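Putative carbohydrate-active enzyme (Uncultured organism, PDB 5WH8) probably hydrolyses O-glycosidic bonds in cellulose or related glucans through the family 5 glycoside hydrolase domain seen here, one part of a longer protein. Local coordinates at residues 28-33 with 266-271; 141-146 with 179-184; 203-208 with 230-235; 209-214 with 235-240. One frame throughout, in Å; residues are numbered along the deposited sequence.

Interaction 1: residues 28-33 with 266-271; sequences PVQLRG and ISWVNW. With EDO (1,2-ethanediol), chain D; EDO (1,2-ethanediol), chain M.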
loop_
_atom_site.group_PDB
_atom_site.type_symbol
_atom_site.label_atom_id
_atom_site.label_comp_id
_atom_site.label_asym_id
_atom_site.label_seq_id
_atom_site.Cartn_x
_atom_site.Cartn_y
_atom_site.Cartn_z
ATOM N N PRO A 28 8.087 -16.566 -6.138
ATOM C CA PRO A 28 8.277 -15.143 -5.790
ATOM C C PRO A 28 7.439 -14.213 -6.669
ATOM O O PRO A 28 7.361 -14.435 -7.885
ATOM C CB PRO A 28 9.770 -14.910 -6.037
ATOM C CG PRO A 28 10.383 -16.271 -5.937
ATOM C CD PRO A 28 9.361 -17.200 -6.531
ATOM N N VAL A 29 6.841 -13.190 -6.054
ATOM C CA VAL A 29 5.981 -12.219 -6.749
ATOM C C VAL A 29 6.441 -10.818 -6.410
ATOM O O VAL A 29 6.704 -10.550 -5.243
ATOM C CB VAL A 29 4.484 -12.375 -6.325
ATOM C CG1 VAL A 29 3.601 -11.234 -6.855
ATOM C CG2 VAL A 29 3.920 -13.704 -6.794
ATOM N N GLN A 30 6.531 -9.952 -7.421
ATOM C CA GLN A 30 6.704 -8.501 -7.249
ATOM C C GLN A 30 5.477 -7.821 -7.874
ATOM O O GLN A 30 5.254 -7.947 -9.080
ATOM C CB GLN A 30 7.995 -8.002 -7.919
ATOM C CG GLN A 30 8.129 -6.469 -7.881
ATOM C CD GLN A 30 9.236 -5.918 -8.738
ATOM O OE1 GLN A 30 9.500 -6.402 -9.840
ATOM N NE2 GLN A 30 9.888 -4.874 -8.245
ATOM N N LEU A 31 4.706 -7.102 -7.060
ATOM C CA LEU A 31 3.520 -6.357 -7.518
ATOM C C LEU A 31 3.875 -4.889 -7.708
ATOM O O LEU A 31 4.716 -4.370 -6.995
ATOM C CB LEU A 31 2.385 -6.462 -6.505
ATOM C CG LEU A 31 1.906 -7.863 -6.097
ATOM C CD1 LEU A 31 0.880 -7.776 -4.967
ATOM C CD2 LEU A 31 1.361 -8.654 -7.332
ATOM N N ARG A 32 3.204 -4.242 -8.665
ATOM C CA ARG A 32 3.400 -2.829 -8.969
ATOM C C ARG A 32 2.046 -2.142 -9.069
ATOM O O ARG A 32 1.166 -2.629 -9.778
ATOM C CB ARG A 32 4.175 -2.656 -10.289
ATOM C CG ARG A 32 5.458 -3.511 -10.352
ATOM C CD ARG A 32 6.145 -3.431 -11.735
ATOM N NE ARG A 32 5.237 -3.869 -12.786
ATOM C CZ ARG A 32 5.569 -4.601 -13.852
ATOM N NH1 ARG A 32 6.827 -5.002 -14.062
ATOM N NH2 ARG A 32 4.628 -4.923 -14.722
ATOM N N GLY A 33 1.852 -1.021 -8.377
ATOM C CA GLY A 33 0.577 -0.336 -8.520
ATOM C C GLY A 33 0.552 1.102 -8.023
ATOM O O GLY A 33 1.591 1.787 -7.948
ATOM N N ILE A 266 11.036 -6.535 -4.741
ATOM C CA ILE A 266 10.267 -5.764 -3.761
ATOM C C ILE A 266 9.106 -5.055 -4.476
ATOM O O ILE A 266 9.317 -4.340 -5.464
ATOM C CB ILE A 266 11.171 -4.750 -3.026
ATOM C CG1 ILE A 266 12.133 -5.506 -2.107
ATOM C CG2 ILE A 266 10.366 -3.724 -2.212
ATOM C CD1 ILE A 266 13.216 -4.647 -1.501
ATOM N N SER A 267 7.897 -5.273 -3.958
ATOM C CA SER A 267 6.686 -4.658 -4.499
ATOM C C SER A 267 6.633 -3.164 -4.199
ATOM O O SER A 267 7.156 -2.705 -3.154
ATOM C CB SER A 267 5.434 -5.339 -3.928
ATOM O OG SER A 267 5.335 -6.708 -4.334
ATOM N N TRP A 268 5.978 -2.418 -5.104
ATOM C CA TRP A 268 5.912 -0.959 -4.996
ATOM C C TRP A 268 4.567 -0.371 -5.398
ATOM O O TRP A 268 3.858 -0.919 -6.252
ATOM C CB TRP A 268 7.036 -0.310 -5.819
ATOM C CG TRP A 268 7.183 -0.524 -7.291
ATOM C CD1 TRP A 268 8.162 -1.257 -7.902
ATOM C CD2 TRP A 268 6.439 0.106 -8.359
ATOM N NE1 TRP A 268 8.062 -1.154 -9.261
ATOM C CE2 TRP A 268 7.017 -0.329 -9.574
ATOM C CE3 TRP A 268 5.336 0.981 -8.409
ATOM C CZ2 TRP A 268 6.552 0.095 -10.811
ATOM C CZ3 TRP A 268 4.864 1.372 -9.634
ATOM C CH2 TRP A 268 5.474 0.940 -10.820
ATOM N N VAL A 269 4.234 0.737 -4.726
ATOM C CA VAL A 269 2.969 1.441 -4.881
ATOM C C VAL A 269 3.275 2.950 -4.936
ATOM O O VAL A 269 3.830 3.500 -4.000
ATOM C CB VAL A 269 2.017 1.139 -3.722
ATOM C CG1 VAL A 269 0.690 1.837 -3.914
ATOM C CG2 VAL A 269 1.803 -0.386 -3.564
ATOM N N ASN A 270 2.906 3.600 -6.031
ATOM C CA ASN A 270 3.217 5.024 -6.252
ATOM C C ASN A 270 2.170 5.983 -5.677
ATOM O O ASN A 270 0.953 5.789 -5.872
ATOM C CB ASN A 270 3.369 5.298 -7.772
ATOM C CG ASN A 270 3.641 6.751 -8.097
ATOM O OD1 ASN A 270 2.820 7.419 -8.712
ATOM N ND2 ASN A 270 4.807 7.247 -7.699
ATOM N N TRP A 271 2.651 7.037 -5.024
ATOM C CA TRP A 271 1.838 8.180 -4.585
ATOM C C TRP A 271 1.812 9.278 -5.665
ATOM O O TRP A 271 2.886 9.804 -5.977
ATOM C CB TRP A 271 2.426 8.759 -3.300
ATOM C CG TRP A 271 1.578 9.836 -2.682
ATOM C CD1 TRP A 271 1.664 11.164 -2.926
ATOM C CD2 TRP A 271 0.545 9.663 -1.705
ATOM N NE1 TRP A 271 0.738 11.841 -2.165
ATOM C CE2 TRP A 271 0.031 10.937 -1.421
ATOM C CE3 TRP A 271 -0.013 8.549 -1.063
ATOM C CZ2 TRP A 271 -1.016 11.132 -0.517
ATOM C CZ3 TRP A 271 -1.042 8.746 -0.170
ATOM C CH2 TRP A 271 -1.522 10.026 0.103
HETATM C C1 EDO D . 9.747 -2.128 -13.789
HETATM O O1 EDO D . 10.612 -3.285 -13.838
HETATM C C2 EDO D . 9.911 -1.426 -12.445
HETATM O O2 EDO D . 9.622 -2.337 -11.376
HETATM C C1 EDO M . 0.688 15.084 -0.325
HETATM O O1 EDO M . 0.834 14.909 -1.746
HETATM C C2 EDO M . 0.216 16.488 0.089
HETATM O O2 EDO M . -0.785 17.028 -0.796
HETATM O O HOH W 1 7.315 -8.532 -3.563
#
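The indole of Trp268 packs against the aliphatic stem of Arg32, whose CB lies over one face of the six-membered ring, 3.7 Å from its centroid, as a CH-pi contact. What places the ring there is the first torsion of Trp268, which sets CG between its own backbone N and carbonyl carbon (chi1 59°). Further out, the guanidinium is tied to the carbonyls of Gln309 and Pro310. Trp268 NE1 points along the ring plane to O2 of an ethanediol, probably from the crystallisation liquor, at 2.9 Å.

Gly33 takes part through its backbone alone: its N donates to Trp268 O over 2.9 Å, and its O accepts from Asn270 N over 2.9 Å. One step back, Trp268 N binds Leu31 O. Ser267 does with its side chain what a strand would do with a carbonyl, as OG accepts the N-H of Leu31 at 2.8 Å in an almost straight bond (171°). The same hydroxyl donates to a water that in turn donates to Val29 O. Parallel strands 32-36 and 268-273 are thus joined first to last, the seam that closes the eight-stranded barrel of a TIM-barrel fold.

Interaction 2: residues 141-146 with 179-184; sequences HVLYEI and IIICGT. With EDO (1,2-ethanediol), chain B.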
loop_
_atom_site.group_PDB
_atom_site.type_symbol
_atom_site.label_atom_id
_atom_site.label_comp_id
_atom_site.label_asym_id
_atom_site.label_seq_id
_atom_site.Cartn_x
_atom_site.Cartn_y
_atom_site.Cartn_z
ATOM N N HIS A 141 -7.665 -11.341 -1.819
ATOM C CA HIS A 141 -6.898 -10.291 -2.484
ATOM C C HIS A 141 -6.519 -9.102 -1.601
ATOM O O HIS A 141 -5.808 -8.201 -2.068
ATOM C CB HIS A 141 -7.668 -9.769 -3.692
ATOM C CG HIS A 141 -8.892 -8.986 -3.347
ATOM N ND1 HIS A 141 -9.940 -9.516 -2.611
ATOM C CD2 HIS A 141 -9.258 -7.721 -3.663
ATOM C CE1 HIS A 141 -10.880 -8.599 -2.477
ATOM N NE2 HIS A 141 -10.495 -7.504 -3.115
ATOM N N VAL A 142 -6.974 -9.070 -0.347
ATOM C CA VAL A 142 -6.656 -7.950 0.542
ATOM C C VAL A 142 -5.345 -8.138 1.325
ATOM O O VAL A 142 -4.930 -9.257 1.660
ATOM C CB VAL A 142 -7.785 -7.668 1.572
ATOM C CG1 VAL A 142 -9.066 -7.226 0.865
ATOM C CG2 VAL A 142 -8.055 -8.873 2.478
ATOM N N LEU A 143 -4.686 -7.014 1.589
ATOM C CA LEU A 143 -3.541 -6.943 2.507
ATOM C C LEU A 143 -3.855 -5.855 3.524
ATOM O O LEU A 143 -4.484 -4.863 3.170
ATOM C CB LEU A 143 -2.222 -6.616 1.796
ATOM C CG LEU A 143 -1.717 -7.637 0.768
ATOM C CD1 LEU A 143 -2.395 -7.402 -0.566
ATOM C CD2 LEU A 143 -0.212 -7.552 0.576
ATOM N N TYR A 144 -3.411 -6.026 4.769
ATOM C CA TYR A 144 -3.749 -5.105 5.860
ATOM C C TYR A 144 -2.527 -4.267 6.282
ATOM O O TYR A 144 -1.573 -4.787 6.871
ATOM C CB TYR A 144 -4.305 -5.917 7.062
ATOM C CG TYR A 144 -5.544 -6.780 6.770
ATOM C CD1 TYR A 144 -6.593 -6.304 5.973
ATOM C CD2 TYR A 144 -5.675 -8.051 7.336
ATOM C CE1 TYR A 144 -7.727 -7.079 5.756
ATOM C CE2 TYR A 144 -6.778 -8.828 7.107
ATOM C CZ TYR A 144 -7.806 -8.341 6.312
ATOM O OH TYR A 144 -8.932 -9.110 6.111
ATOM N N GLU A 145 -2.542 -2.966 5.969
ATOM C CA GLU A 145 -1.457 -2.051 6.336
ATOM C C GLU A 145 -1.900 -1.285 7.590
ATOM O O GLU A 145 -2.692 -0.342 7.500
ATOM C CB GLU A 145 -1.128 -1.108 5.164
ATOM C CG GLU A 145 0.008 -0.122 5.447
ATOM C CD GLU A 145 0.430 0.709 4.245
ATOM O OE1 GLU A 145 -0.241 0.640 3.193
ATOM O OE2 GLU A 145 1.419 1.471 4.374
ATOM N N ILE A 146 -1.408 -1.708 8.758
ATOM C CA ILE A 146 -2.021 -1.341 10.037
ATOM C C ILE A 146 -1.627 0.068 10.562
ATOM O O ILE A 146 -2.320 0.582 11.459
ATOM C CB ILE A 146 -1.733 -2.447 11.127
ATOM C CG1 ILE A 146 -0.227 -2.723 11.267
ATOM C CG2 ILE A 146 -2.494 -3.728 10.791
ATOM C CD1 ILE A 146 0.144 -3.540 12.544
ATOM N N ILE A 179 -1.842 -11.342 4.771
ATOM C CA ILE A 179 -0.627 -10.559 5.027
ATOM C C ILE A 179 -0.932 -9.249 5.748
ATOM O O ILE A 179 -1.861 -8.515 5.377
ATOM C CB ILE A 179 0.130 -10.253 3.731
ATOM C CG1 ILE A 179 0.531 -11.566 3.056
ATOM C CG2 ILE A 179 1.372 -9.348 3.995
ATOM C CD1 ILE A 179 1.300 -11.411 1.774
ATOM N N ILE A 180 -0.158 -9.002 6.805
ATOM C CA ILE A 180 -0.178 -7.742 7.545
ATOM C C ILE A 180 1.130 -7.023 7.262
ATOM O O ILE A 180 2.206 -7.641 7.297
ATOM C CB ILE A 180 -0.356 -7.969 9.068
ATOM C CG1 ILE A 180 -1.746 -8.559 9.318
ATOM C CG2 ILE A 180 -0.169 -6.678 9.850
ATOM C CD1 ILE A 180 -1.984 -9.070 10.723
ATOM N N ILE A 181 1.038 -5.734 6.923
ATOM C CA ILE A 181 2.219 -4.909 6.613
ATOM C C ILE A 181 2.330 -3.875 7.724
ATOM O O ILE A 181 1.390 -3.102 7.942
ATOM C CB ILE A 181 2.124 -4.178 5.245
ATOM C CG1 ILE A 181 1.748 -5.135 4.113
ATOM C CG2 ILE A 181 3.472 -3.454 4.924
ATOM C CD1 ILE A 181 1.383 -4.461 2.780
ATOM N N CYS A 182 3.469 -3.862 8.410
ATOM C CA CYS A 182 3.669 -3.047 9.603
ATOM C C CYS A 182 4.613 -1.889 9.367
ATOM O O CYS A 182 5.763 -2.104 8.971
ATOM C CB CYS A 182 4.235 -3.914 10.737
ATOM S SG CYS A 182 4.389 -3.030 12.340
ATOM N N GLY A 183 4.141 -0.665 9.635
ATOM C CA GLY A 183 4.935 0.538 9.487
ATOM C C GLY A 183 6.122 0.559 10.432
ATOM O O GLY A 183 6.165 -0.212 11.402
ATOM N N THR A 184 7.089 1.422 10.126
ATOM C CA THR A 184 8.316 1.511 10.918
ATOM C C THR A 184 8.602 2.976 11.260
ATOM O O THR A 184 7.978 3.887 10.692
ATOM C CB THR A 184 9.502 0.848 10.176
ATOM O OG1 THR A 184 9.654 1.399 8.862
ATOM C CG2 THR A 184 9.272 -0.685 10.072
HETATM C C1 EDO B . -2.980 -11.952 1.072
HETATM O O1 EDO B . -2.922 -10.977 2.100
HETATM C C2 EDO B . -2.932 -11.258 -0.274
HETATM O O2 EDO B . -3.152 -12.241 -1.273
#
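Tyr144 and Ile180 pair as parallel neighbours in the TIM barrel, where strands 142-145 and 180-182 are the two arms of a beta-alpha-beta unit linked by helix 157-172. The firm middle of the contact is a short ladder: Tyr144 N donates to Ile179 O at 3.0 Å, and Tyr144 O accepts from Ile181 N at 2.8 Å. Further along, Ile146 N reaches Ile181 O over a longer 3.2 Å.

Side chains on the Glu145 face point into the barrel. There Leu143 CD2 lies 4.1 Å from Ile181 CD1, and the Leu143 side chain runs alongside that of Ile179, while the carboxylate of Glu145 is held by a salt bridge with Arg64 and a hydrogen bond with Thr236. On the Tyr144 face, Ile180 and Ile146 fit against Ile171 of the covering helix, and the phenol of Tyr144 is anchored by Asp175.

The looser part is the N-terminal end of the contact, where the backbones of Val142 and Ile179 do not bond directly. An ethanediol, probably from the crystallisation liquor, fills in: its O1 accepts from Ile179 N at 2.9 Å and donates to Val142 O at 2.7 Å. At the other end the packing is apolar again. Ile146 CG1 stands between the backbone N and the carbonyl carbon (chi1 55°), and from there the chain carries CD1 to within 4.3 Å of Cys182 SG.

Interaction 3: residues 203-208 with 230-235; sequences NVMYTL and GLALFV. With EDO (1,2-ethanediol), chain C.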
loop_
_atom_site.group_PDB
_atom_site.type_symbol
_atom_site.label_atom_id
_atom_site.label_comp_id
_atom_site.label_asym_id
_atom_site.label_seq_id
_atom_site.Cartn_x
_atom_site.Cartn_y
_atom_site.Cartn_z
ATOM N N ASN A 203 3.511 -14.307 8.384
ATOM C CA ASN A 203 2.910 -13.533 7.280
ATOM C C ASN A 203 2.875 -12.046 7.614
ATOM O O ASN A 203 1.849 -11.380 7.460
ATOM C CB ASN A 203 1.505 -14.054 6.942
ATOM C CG ASN A 203 1.540 -15.302 6.109
ATOM O OD1 ASN A 203 2.432 -15.483 5.279
ATOM N ND2 ASN A 203 0.588 -16.194 6.344
ATOM N N VAL A 204 4.023 -11.535 8.051
ATOM C CA VAL A 204 4.199 -10.107 8.310
ATOM C C VAL A 204 5.308 -9.544 7.420
ATOM O O VAL A 204 6.384 -10.141 7.268
ATOM C CB VAL A 204 4.529 -9.818 9.804
ATOM C CG1 VAL A 204 4.871 -8.346 10.033
ATOM C CG2 VAL A 204 3.359 -10.225 10.685
ATOM N N MET A 205 5.028 -8.379 6.837
ATOM C CA MET A 205 6.004 -7.611 6.072
ATOM C C MET A 205 6.155 -6.232 6.719
ATOM O O MET A 205 5.308 -5.832 7.514
ATOM C CB MET A 205 5.576 -7.469 4.594
ATOM C CG MET A 205 5.343 -8.829 3.932
ATOM S SD MET A 205 4.823 -8.713 2.200
ATOM C CE MET A 205 6.376 -8.319 1.427
ATOM N N TYR A 206 7.240 -5.527 6.389
ATOM C CA TYR A 206 7.592 -4.253 7.005
ATOM C C TYR A 206 7.651 -3.160 5.935
ATOM O O TYR A 206 8.195 -3.346 4.837
ATOM C CB TYR A 206 8.936 -4.375 7.747
ATOM C CG TYR A 206 8.847 -5.321 8.923
ATOM C CD1 TYR A 206 8.943 -6.700 8.731
ATOM C CD2 TYR A 206 8.618 -4.849 10.205
ATOM C CE1 TYR A 206 8.828 -7.579 9.809
ATOM C CE2 TYR A 206 8.519 -5.737 11.289
ATOM C CZ TYR A 206 8.597 -7.083 11.063
ATOM O OH TYR A 206 8.501 -7.965 12.139
ATOM N N THR A 207 7.055 -2.023 6.271
ATOM C CA THR A 207 6.950 -0.897 5.354
ATOM C C THR A 207 8.249 -0.118 5.173
ATOM O O THR A 207 8.909 0.264 6.148
ATOM C CB THR A 207 5.902 0.055 5.867
ATOM O OG1 THR A 207 4.726 -0.681 6.183
ATOM C CG2 THR A 207 5.578 1.141 4.866
ATOM N N LEU A 208 8.573 0.150 3.914
ATOM C CA LEU A 208 9.618 1.079 3.523
ATOM C C LEU A 208 8.996 2.157 2.614
ATOM O O LEU A 208 8.345 1.823 1.626
ATOM C CB LEU A 208 10.742 0.341 2.772
ATOM C CG LEU A 208 11.885 1.197 2.237
ATOM C CD1 LEU A 208 12.703 1.806 3.395
ATOM C CD2 LEU A 208 12.748 0.381 1.243
ATOM N N GLY A 230 16.639 -10.686 7.738
ATOM C CA GLY A 230 15.529 -11.585 7.466
ATOM C C GLY A 230 14.147 -10.991 7.318
ATOM O O GLY A 230 13.184 -11.767 7.298
ATOM N N LEU A 231 14.021 -9.664 7.211
ATOM C CA LEU A 231 12.691 -9.036 7.045
ATOM C C LEU A 231 12.276 -8.929 5.572
ATOM O O LEU A 231 13.089 -8.678 4.689
ATOM C CB LEU A 231 12.644 -7.633 7.664
ATOM C CG LEU A 231 12.992 -7.481 9.141
ATOM C CD1 LEU A 231 12.508 -6.168 9.681
ATOM C CD2 LEU A 231 12.439 -8.624 9.962
ATOM N N ALA A 232 10.988 -9.142 5.336
ATOM C CA ALA A 232 10.370 -8.951 4.024
ATOM C C ALA A 232 9.835 -7.526 3.972
ATOM O O ALA A 232 9.042 -7.146 4.839
ATOM C CB ALA A 232 9.249 -9.956 3.812
ATOM N N LEU A 233 10.293 -6.748 3.002
ATOM C CA LEU A 233 9.944 -5.326 2.902
ATOM C C LEU A 233 8.915 -5.105 1.793
ATOM O O LEU A 233 8.936 -5.792 0.767
ATOM C CB LEU A 233 11.171 -4.478 2.615
ATOM C CG LEU A 233 12.345 -4.613 3.577
ATOM C CD1 LEU A 233 13.418 -3.620 3.154
ATOM C CD2 LEU A 233 11.923 -4.403 5.030
ATOM N N PHE A 234 8.024 -4.136 1.995
ATOM C CA PHE A 234 7.020 -3.777 0.989
ATOM C C PHE A 234 7.035 -2.264 0.833
ATOM O O PHE A 234 6.828 -1.563 1.817
ATOM C CB PHE A 234 5.625 -4.262 1.427
ATOM C CG PHE A 234 4.603 -4.425 0.312
ATOM C CD1 PHE A 234 4.265 -3.383 -0.535
ATOM C CD2 PHE A 234 3.959 -5.652 0.120
ATOM C CE1 PHE A 234 3.301 -3.566 -1.550
ATOM C CE2 PHE A 234 3.005 -5.831 -0.886
ATOM C CZ PHE A 234 2.687 -4.783 -1.720
ATOM N N VAL A 235 7.275 -1.737 -0.375
ATOM C CA VAL A 235 7.206 -0.277 -0.545
ATOM C C VAL A 235 5.739 0.111 -0.817
ATOM O O VAL A 235 5.310 0.199 -1.971
ATOM C CB VAL A 235 8.174 0.206 -1.649
ATOM C CG1 VAL A 235 8.028 1.703 -1.934
ATOM C CG2 VAL A 235 9.612 -0.071 -1.217
HETATM C C1 EDO C . 10.069 -12.314 7.604
HETATM O O1 EDO C . 9.043 -13.058 6.934
HETATM C C2 EDO C . 9.427 -11.136 8.321
HETATM O O2 EDO C . 9.166 -10.076 7.390
#
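Ala232 O is the acceptor that draws two residues of the neighbouring strand together: Tyr206 N donates to it at 2.9 Å, nearly along the C=O axis, and the CA-H of Met205 makes a weaker contact beside that bond. It also lies at the edge of the Tyr206 ring. Phe234 N then binds Tyr206 O, and Leu208 N reaches Phe234 O over 3.2 Å from above the carbonyl plane. These bonds knit strands 204-211 and 233-239, the arms of a beta-alpha-beta unit of the TIM barrel, although the axes of their short segments are turned 45° from each other.

At the N-terminal end of the contact, an ethanediol, probably from the crystallisation liquor, bridges the main chains, its O2 accepting from Ala232 N and donating to Val204 O at 2.8 Å.

Outside the barrel, the ring of Tyr206 is covered on one face by Leu231, whose CD1 sits over the ring centre, 3.8 Å from the centroid. The Tyr206 hydroxyl is held by Leu199 N. Leu233 CD2 packs on Tyr206 CB, and helix 217-228 covers Leu233 and Leu208. On the inner side the thioether of Met205 meets the ring of Phe234 at its edge, a Met-aromatic contact with SD 3.8 Å from CD2. A bend at the last torsion of Met205 (chi3 76°) brings CE to the same ring atom.

Between such apolar walls the hydrogen bonds between the two segments are all made by main-chain atoms, and not every atom is served. Leu208 O, buried here, has no conventional hydrogen-bond partner in the model and meets the CA-H of Val235 at 3.2 Å, which probably compensates it in part.

Interaction 4: residues 209-214 with 235-240; sequences HFYSGT and VTEFGT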
loop_
_atom_site.group_PDB
_atom_site.type_symbol
_atom_site.label_atom_id
_atom_site.label_comp_id
_atom_site.label_asym_id
_atom_site.label_seq_id
_atom_site.Cartn_x
_atom_site.Cartn_y
_atom_site.Cartn_z
ATOM N N HIS A 209 9.180 3.428 2.956
ATOM C CA HIS A 209 8.702 4.544 2.119
ATOM C C HIS A 209 9.880 5.415 1.686
ATOM O O HIS A 209 10.738 5.774 2.511
ATOM C CB HIS A 209 7.698 5.426 2.850
ATOM C CG HIS A 209 6.339 4.814 3.001
ATOM N ND1 HIS A 209 5.299 5.485 3.599
ATOM C CD2 HIS A 209 5.845 3.611 2.629
ATOM C CE1 HIS A 209 4.227 4.722 3.608
ATOM N NE2 HIS A 209 4.532 3.567 3.036
ATOM N N PHE A 210 9.922 5.758 0.399
ATOM C CA PHE A 210 10.956 6.672 -0.101
ATOM C C PHE A 210 10.382 7.669 -1.074
ATOM O O PHE A 210 9.371 7.404 -1.710
ATOM C CB PHE A 210 12.124 5.907 -0.766
ATOM C CG PHE A 210 11.813 5.341 -2.141
ATOM C CD1 PHE A 210 11.986 6.128 -3.274
ATOM C CD2 PHE A 210 11.396 4.029 -2.324
ATOM C CE1 PHE A 210 11.692 5.657 -4.536
ATOM C CE2 PHE A 210 11.104 3.560 -3.605
ATOM C CZ PHE A 210 11.272 4.380 -4.704
ATOM N N TYR A 211 11.065 8.806 -1.181
ATOM C CA TYR A 211 10.748 9.849 -2.142
ATOM C C TYR A 211 12.066 10.198 -2.856
ATOM O O TYR A 211 13.060 10.541 -2.215
ATOM C CB TYR A 211 10.084 11.058 -1.441
ATOM C CG TYR A 211 8.602 10.836 -1.259
ATOM C CD1 TYR A 211 8.124 10.007 -0.261
ATOM C CD2 TYR A 211 7.697 11.394 -2.155
ATOM C CE1 TYR A 211 6.757 9.746 -0.132
ATOM C CE2 TYR A 211 6.345 11.149 -2.045
ATOM C CZ TYR A 211 5.880 10.332 -1.037
ATOM O OH TYR A 211 4.525 10.081 -0.976
ATOM N N SER A 212 12.080 10.063 -4.179
ATOM C CA SER A 212 13.346 10.049 -4.918
ATOM C C SER A 212 14.066 11.406 -4.931
ATOM O O SER A 212 15.257 11.467 -5.249
ATOM C CB SER A 212 13.122 9.542 -6.345
ATOM O OG SER A 212 12.417 10.440 -7.135
ATOM N N GLY A 213 13.372 12.468 -4.562
ATOM C CA GLY A 213 14.009 13.766 -4.392
ATOM C C GLY A 213 14.618 14.009 -3.023
ATOM O O GLY A 213 15.269 15.050 -2.797
ATOM N N THR A 214 14.465 13.032 -2.120
ATOM C CA THR A 214 14.832 13.183 -0.726
ATOM C C THR A 214 15.731 12.037 -0.243
ATOM O O THR A 214 16.719 12.272 0.450
ATOM C CB THR A 214 13.567 13.252 0.146
ATOM O OG1 THR A 214 12.738 14.341 -0.323
ATOM C CG2 THR A 214 13.894 13.475 1.603
ATOM N N VAL A 235 7.275 -1.737 -0.375
ATOM C CA VAL A 235 7.206 -0.277 -0.545
ATOM C C VAL A 235 5.739 0.111 -0.817
ATOM O O VAL A 235 5.310 0.199 -1.971
ATOM C CB VAL A 235 8.174 0.206 -1.649
ATOM C CG1 VAL A 235 8.028 1.703 -1.934
ATOM C CG2 VAL A 235 9.612 -0.071 -1.217
ATOM N N THR A 236 4.976 0.372 0.246
ATOM C CA THR A 236 3.552 0.670 0.088
ATOM C C THR A 236 3.331 2.123 -0.340
ATOM O O THR A 236 2.214 2.501 -0.656
ATOM C CB THR A 236 2.743 0.410 1.362
ATOM O OG1 THR A 236 3.235 1.249 2.407
ATOM C CG2 THR A 236 2.822 -1.071 1.832
ATOM N N GLU A 237 4.387 2.939 -0.348
ATOM C CA GLU A 237 4.288 4.309 -0.834
ATOM C C GLU A 237 5.660 4.821 -1.277
ATOM O O GLU A 237 6.622 4.747 -0.512
ATOM C CB GLU A 237 3.709 5.237 0.245
ATOM C CG GLU A 237 3.257 6.601 -0.280
ATOM C CD GLU A 237 2.790 7.524 0.842
ATOM O OE1 GLU A 237 1.853 7.156 1.597
ATOM O OE2 GLU A 237 3.375 8.616 0.956
ATOM N N PHE A 238 5.754 5.368 -2.488
ATOM C CA PHE A 238 6.918 6.149 -2.863
ATOM C C PHE A 238 6.502 7.226 -3.851
ATOM O O PHE A 238 5.467 7.118 -4.513
ATOM C CB PHE A 238 8.026 5.286 -3.493
ATOM C CG PHE A 238 7.715 4.900 -4.926
ATOM C CD1 PHE A 238 6.888 3.814 -5.173
ATOM C CD2 PHE A 238 8.208 5.616 -6.012
ATOM C CE1 PHE A 238 6.547 3.452 -6.463
ATOM C CE2 PHE A 238 7.845 5.273 -7.303
ATOM C CZ PHE A 238 7.035 4.167 -7.525
ATOM N N GLY A 239 7.355 8.234 -3.975
ATOM C CA GLY A 239 7.131 9.322 -4.917
ATOM C C GLY A 239 8.346 9.639 -5.759
ATOM O O GLY A 239 9.482 9.255 -5.454
ATOM N N THR A 240 8.093 10.373 -6.834
ATOM C CA THR A 240 9.130 10.801 -7.764
ATOM C C THR A 240 9.659 12.193 -7.419
ATOM O O THR A 240 10.523 12.721 -8.105
ATOM C CB THR A 240 8.576 10.828 -9.191
ATOM O OG1 THR A 240 7.442 11.711 -9.199
ATOM C CG2 THR A 240 8.151 9.452 -9.649
#
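Phe210 and Phe238 share nearly the same first torsion, each CG lying between backbone N and carbonyl carbon (chi1 75° and 76°), which sends both rings the same way from adjacent parallel strands. These strands, 204-211 and 233-239, are the sixth and seventh of the TIM barrel. The two rings, 19° from parallel, are slid apart and barely overlap; it is Phe238 CB that lies over the centre of the Phe210 ring, 3.5 Å from its centroid. The stacking partner of Phe210 is instead Trp257 of helix 251-263.

On the opposite, inner face of the sheet, Glu237 CB covers one face of the His209 imidazole at 3.4 Å from the ring centroid. His209 NE2 donates within its ring plane to Thr236 OG1 over 2.7 Å, and its ND1 is bonded to Glu149, two bonds that together hold the rotation of the imidazole. Gly239, bare of a side chain, lets the Tyr211 ring lie flat over its backbone, with Tyr211 CE2 3.5 Å from Gly239 CA.

The place of Glu237 on the seventh strand is consistent with the nucleophile of family 5 glycoside hydrolases. Arg64 holds its OE1 in a salt bridge, while Tyr211 OH donates to the anti side of Glu237 OE2 at 2.7 Å.

In the fold
All four contacts belong to one closed parallel barrel. Interaction 1 joins its first and last strands, interaction 2 the fourth and fifth, and interactions 3 and 4 are successive lengths of the sixth-seventh pair, sharing Val235. Two of the seams between them are bonded as well: Cys182 N lies 2.8 Å from Met205 O between interactions 2 and 3, and Ser267 O lies 2.9 Å from Val235 N between interactions 1 and 3. Although their centres lie about 18 Å apart, interactions 2 and 4 meet through Glu145 OE2 and Thr236 OG1, 2.7 Å apart. Arg64 makes salt bridges to both Glu145 and Glu237, so these two contacts meet around one arginine at the probable active site, where Tyr211 also lies near a bound ethanediol.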